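Local coordinates for protein HAD superfamily hydrolase (Brucella suis biovar 1, PDB 6NQ4) that is probably a phosphatase of the haloacid dehalogenase-like family and binds a sodium ion, at residues 170-184 / 197-211. Sequence-based numbering, arbitrary orientation. Where two conformers were deposited one is given.
With EDO (1,2-ethanediol), chain C.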
# COMPACT_ATOMS: atom_id res chain seq x y z
N LEU A 170 -19.33 5.02 -15.76
CA LEU A 170 -18.44 6.10 -15.35
C LEU A 170 -17.46 6.44 -16.47
O LEU A 170 -17.18 7.61 -16.74
CB LEU A 170 -17.66 5.67 -14.11
CG LEU A 170 -18.53 5.39 -12.87
CD1 LEU A 170 -17.68 4.73 -11.77
CD2 LEU A 170 -19.15 6.67 -12.33
N ARG A 171 -16.96 5.40 -17.14
CA ARG A 171 -16.03 5.59 -18.24
C ARG A 171 -16.69 6.35 -19.38
O ARG A 171 -16.08 7.25 -19.98
CB ARG A 171 -15.50 4.23 -18.69
CG ARG A 171 -14.27 4.29 -19.59
CD ARG A 171 -14.63 4.41 -21.06
NE ARG A 171 -13.48 4.88 -21.83
CZ ARG A 171 -13.50 5.10 -23.13
NH1 ARG A 171 -14.61 4.89 -23.83
NH2 ARG A 171 -12.40 5.53 -23.74
N SER A 172 -17.95 6.03 -19.68
CA SER A 172 -18.66 6.73 -20.76
C SER A 172 -18.88 8.20 -20.45
O SER A 172 -19.10 8.98 -21.38
CB SER A 172 -20.00 6.05 -21.04
OG SER A 172 -19.78 4.77 -21.60
N ARG A 173 -18.83 8.59 -19.17
CA ARG A 173 -18.92 9.99 -18.79
C ARG A 173 -17.56 10.63 -18.63
O ARG A 173 -17.47 11.78 -18.19
CB ARG A 173 -19.75 10.14 -17.51
CG ARG A 173 -21.22 9.83 -17.73
CD ARG A 173 -21.97 9.78 -16.42
NE ARG A 173 -21.80 11.03 -15.69
CZ ARG A 173 -21.90 11.14 -14.37
NH1 ARG A 173 -22.16 10.07 -13.63
NH2 ARG A 173 -21.73 12.32 -13.77
N ASN A 174 -16.49 9.92 -18.99
CA ASN A 174 -15.14 10.45 -18.97
C ASN A 174 -14.71 10.91 -17.58
O ASN A 174 -13.97 11.88 -17.44
CB ASN A 174 -14.98 11.59 -19.99
CG ASN A 174 -13.53 11.93 -20.27
OD1 ASN A 174 -12.69 11.05 -20.33
ND2 ASN A 174 -13.24 13.21 -20.43
N LEU A 175 -15.18 10.21 -16.52
CA LEU A 175 -14.82 10.68 -15.19
C LEU A 175 -13.41 10.22 -14.82
O LEU A 175 -13.03 9.09 -15.10
CB LEU A 175 -15.81 10.16 -14.15
CG LEU A 175 -17.27 10.59 -14.34
CD1 LEU A 175 -18.13 10.18 -13.15
CD2 LEU A 175 -17.38 12.09 -14.57
N PRO A 176 -12.63 11.08 -14.18
CA PRO A 176 -11.33 10.63 -13.67
C PRO A 176 -11.54 9.74 -12.46
O PRO A 176 -12.47 9.93 -11.67
CB PRO A 176 -10.63 11.94 -13.29
CG PRO A 176 -11.74 12.88 -12.98
CD PRO A 176 -12.90 12.49 -13.87
N PHE A 177 -10.66 8.75 -12.32
CA PHE A 177 -10.81 7.68 -11.33
C PHE A 177 -9.56 7.66 -10.46
O PHE A 177 -8.50 7.19 -10.90
CB PHE A 177 -10.97 6.36 -12.09
CG PHE A 177 -11.32 5.14 -11.25
CD1 PHE A 177 -10.37 4.46 -10.50
CD2 PHE A 177 -12.60 4.60 -11.33
CE1 PHE A 177 -10.69 3.29 -9.80
CE2 PHE A 177 -12.94 3.44 -10.63
CZ PHE A 177 -11.99 2.79 -9.86
N ILE A 178 -9.65 8.16 -9.23
CA ILE A 178 -8.54 8.11 -8.29
C ILE A 178 -8.58 6.76 -7.58
O ILE A 178 -9.61 6.38 -7.01
CB ILE A 178 -8.61 9.26 -7.27
CG1 ILE A 178 -8.39 10.59 -7.95
CG2 ILE A 178 -7.60 9.08 -6.17
CD1 ILE A 178 -8.72 11.78 -7.07
N CYS A 179 -7.47 6.01 -7.64
CA CYS A 179 -7.37 4.71 -6.99
C CYS A 179 -6.53 4.89 -5.73
O CYS A 179 -5.34 5.22 -5.82
CB CYS A 179 -6.69 3.70 -7.91
SG CYS A 179 -6.36 2.10 -7.11
N ALA A 180 -7.14 4.65 -4.56
CA ALA A 180 -6.45 4.85 -3.29
C ALA A 180 -5.63 3.64 -2.83
O ALA A 180 -4.93 3.74 -1.82
CB ALA A 180 -7.43 5.25 -2.17
N ASN A 181 -5.71 2.51 -3.54
CA ASN A 181 -4.95 1.31 -3.17
C ASN A 181 -4.62 0.56 -4.45
O ASN A 181 -5.47 -0.16 -4.99
CB ASN A 181 -5.74 0.43 -2.21
CG ASN A 181 -5.04 -0.88 -1.92
OD1 ASN A 181 -3.90 -1.10 -2.34
ND2 ASN A 181 -5.73 -1.76 -1.18
N PRO A 182 -3.37 0.65 -4.93
CA PRO A 182 -2.97 -0.04 -6.17
C PRO A 182 -3.02 -1.56 -6.11
O PRO A 182 -2.97 -2.18 -7.19
CB PRO A 182 -1.52 0.42 -6.38
CG PRO A 182 -1.39 1.67 -5.62
CD PRO A 182 -2.32 1.56 -4.45
N ASP A 183 -3.04 -2.19 -4.93
CA ASP A 183 -3.01 -3.65 -4.86
C ASP A 183 -4.22 -4.24 -5.59
O ASP A 183 -5.31 -3.67 -5.57
CB ASP A 183 -3.10 -4.13 -3.40
CG ASP A 183 -1.86 -3.80 -2.55
OD1 ASP A 183 -0.85 -3.31 -3.08
OD2 ASP A 183 -1.92 -4.07 -1.32
N ILE A 184 -4.03 -5.40 -6.23
CA ILE A 184 -5.15 -6.10 -6.85
C ILE A 184 -5.90 -6.93 -5.82
O ILE A 184 -7.14 -6.91 -5.76
CB ILE A 184 -4.65 -6.98 -8.01
CG1 ILE A 184 -3.87 -6.14 -9.02
CG2 ILE A 184 -5.82 -7.77 -8.64
CD1 ILE A 184 -4.63 -4.97 -9.53
N GLY A 197 -7.33 -1.64 -6.54
CA GLY A 197 -6.52 -1.76 -7.74
C GLY A 197 -7.14 -2.67 -8.78
O GLY A 197 -6.91 -2.49 -9.98
N ALA A 198 -7.90 -3.68 -8.34
CA ALA A 198 -8.59 -4.52 -9.31
C ALA A 198 -9.61 -3.72 -10.10
O ALA A 198 -9.75 -3.91 -11.32
CB ALA A 198 -9.29 -5.65 -8.55
N LEU A 199 -10.33 -2.81 -9.44
CA LEU A 199 -11.29 -1.97 -10.14
C LEU A 199 -10.59 -0.92 -11.00
O LEU A 199 -11.03 -0.65 -12.12
CB LEU A 199 -12.24 -1.31 -9.13
CG LEU A 199 -13.04 -2.25 -8.24
CD1 LEU A 199 -14.06 -1.46 -7.39
CD2 LEU A 199 -13.76 -3.32 -9.05
N ALA A 200 -9.47 -0.38 -10.52
CA ALA A 200 -8.68 0.54 -11.34
C ALA A 200 -8.17 -0.14 -12.59
O ALA A 200 -8.18 0.46 -13.67
CB ALA A 200 -7.52 1.10 -10.52
N ARG A 201 -7.72 -1.40 -12.48
CA ARG A 201 -7.22 -2.11 -13.65
C ARG A 201 -8.32 -2.29 -14.68
O ARG A 201 -8.10 -2.09 -15.88
CB ARG A 201 -6.63 -3.47 -13.25
CG ARG A 201 -6.03 -4.23 -14.44
CD ARG A 201 -5.22 -5.43 -14.01
NE ARG A 201 -4.00 -5.07 -13.29
CZ ARG A 201 -3.16 -5.97 -12.76
NH1 ARG A 201 -3.43 -7.26 -12.88
NH2 ARG A 201 -2.07 -5.58 -12.12
N GLU A 202 -9.52 -2.65 -14.21
CA GLU A 202 -10.65 -2.79 -15.13
C GLU A 202 -11.02 -1.46 -15.76
O GLU A 202 -11.31 -1.39 -16.97
CB GLU A 202 -11.85 -3.36 -14.38
CG GLU A 202 -11.70 -4.83 -14.00
CD GLU A 202 -11.47 -5.70 -15.22
OE1 GLU A 202 -12.11 -5.45 -16.27
OE2 GLU A 202 -10.62 -6.60 -15.14
N TYR A 203 -10.98 -0.38 -14.98
CA TYR A 203 -11.30 0.93 -15.54
C TYR A 203 -10.31 1.32 -16.61
O TYR A 203 -10.69 1.81 -17.68
CB TYR A 203 -11.34 1.96 -14.42
CG TYR A 203 -12.09 3.24 -14.77
CD1 TYR A 203 -13.47 3.24 -14.91
CD2 TYR A 203 -11.42 4.47 -14.91
CE1 TYR A 203 -14.18 4.41 -15.19
CE2 TYR A 203 -12.13 5.64 -15.21
CZ TYR A 203 -13.51 5.60 -15.34
OH TYR A 203 -14.22 6.75 -15.61
N GLY A 204 -9.02 1.10 -16.36
CA GLY A 204 -8.01 1.37 -17.38
C GLY A 204 -8.20 0.54 -18.63
O GLY A 204 -8.01 1.03 -19.75
N GLN A 205 -8.59 -0.73 -18.47
CA GLN A 205 -8.80 -1.59 -19.63
C GLN A 205 -9.98 -1.10 -20.48
O GLN A 205 -10.00 -1.32 -21.70
CB GLN A 205 -9.02 -3.03 -19.16
CG GLN A 205 -9.23 -4.07 -20.27
CD GLN A 205 -7.93 -4.54 -20.92
OE1 GLN A 205 -6.84 -4.37 -20.38
NE2 GLN A 205 -8.06 -5.15 -22.09
N LEU A 206 -10.96 -0.45 -19.85
CA LEU A 206 -12.05 0.18 -20.59
C LEU A 206 -11.62 1.45 -21.30
O LEU A 206 -12.41 2.01 -22.07
CB LEU A 206 -13.22 0.50 -19.64
CG LEU A 206 -13.93 -0.67 -18.96
CD1 LEU A 206 -14.89 -0.17 -17.88
CD2 LEU A 206 -14.66 -1.54 -20.00
N GLY A 207 -10.39 1.93 -21.07
CA GLY A 207 -9.96 3.20 -21.63
C GLY A 207 -10.13 4.38 -20.70
O GLY A 207 -9.97 5.53 -21.15
N GLY A 208 -10.46 4.15 -19.42
CA GLY A 208 -10.64 5.25 -18.50
C GLY A 208 -9.33 5.75 -17.91
O GLY A 208 -8.32 5.05 -17.86
N ARG A 209 -9.34 7.01 -17.46
CA ARG A 209 -8.16 7.62 -16.85
C ARG A 209 -8.12 7.29 -15.37
O ARG A 209 -9.09 7.54 -14.64
CB ARG A 209 -8.24 9.13 -17.01
CG ARG A 209 -7.10 9.91 -16.36
CD ARG A 209 -7.06 11.36 -16.83
NE ARG A 209 -6.19 12.21 -16.02
CZ ARG A 209 -6.62 13.22 -15.27
NH1 ARG A 209 -7.91 13.51 -15.22
NH2 ARG A 209 -5.76 13.95 -14.57
N THR A 210 -7.00 6.73 -14.91
CA THR A 210 -6.79 6.45 -13.50
C THR A 210 -5.64 7.29 -12.95
O THR A 210 -4.67 7.61 -13.67
CB THR A 210 -6.50 4.96 -13.22
OG1 THR A 210 -5.33 4.57 -13.95
CG2 THR A 210 -7.67 4.09 -13.65
N LEU A 211 -5.76 7.65 -11.68
CA LEU A 211 -4.76 8.44 -10.98
C LEU A 211 -4.39 7.70 -9.71
O LEU A 211 -5.27 7.39 -8.90
CB LEU A 211 -5.30 9.83 -10.64
CG LEU A 211 -5.67 10.70 -11.85
CD1 LEU A 211 -7.12 10.48 -12.29
CD2 LEU A 211 -5.38 12.16 -11.54
C1 EDO C . -4.55 -3.30 2.66
O1 EDO C . -5.92 -2.94 2.46
C2 EDO C . -3.76 -3.03 1.38
O2 EDO C . -4.22 -3.86 0.29
O HOH W 1 -11.77 8.63 -17.54
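F177 and Y203 meet at the heart of a β-α-β crossover in the smaller parallel sheet, probably the cap domain of this HAD-family fold: strand 177-179 leads through a β-hairpin into helix 196-205, which runs back across the sheet, at 147° to strand 177-179, to edge strand 210-212. The rings form an offset stack, centroids 4.7 Å apart and planes at 26°, with F177 CD2 over the centre of the tyrosine ring. The F177 side chain swings opposite its own backbone N (chi1 -172°), which brings CE1 within 3.7 Å of A200 CA. Two residues on, C179 SG packs 3.7 Å from A200 CB. The far end of Y203 donates its hydroxyl proton to L175 O (2.7 Å), a carbonyl that also receives a water bound by R209 N. Beside it the strands pair in parallel, F177 O taking L211 N and L211 O taking C179 N.

The solvent side is looser: exposed R201 lays one guanidinium face on buried I184, while R171, exposed and modelled in two conformers, bends at chi2 past the Schellman turn at G207. Separately, N181 OD1 closes an Asx turn with D183 N, and an ethanediol, probably from the crystallisation liquor, bridges N181 ND2 (3.0 Å) and D183 OD2 (2.8 Å) through its O2.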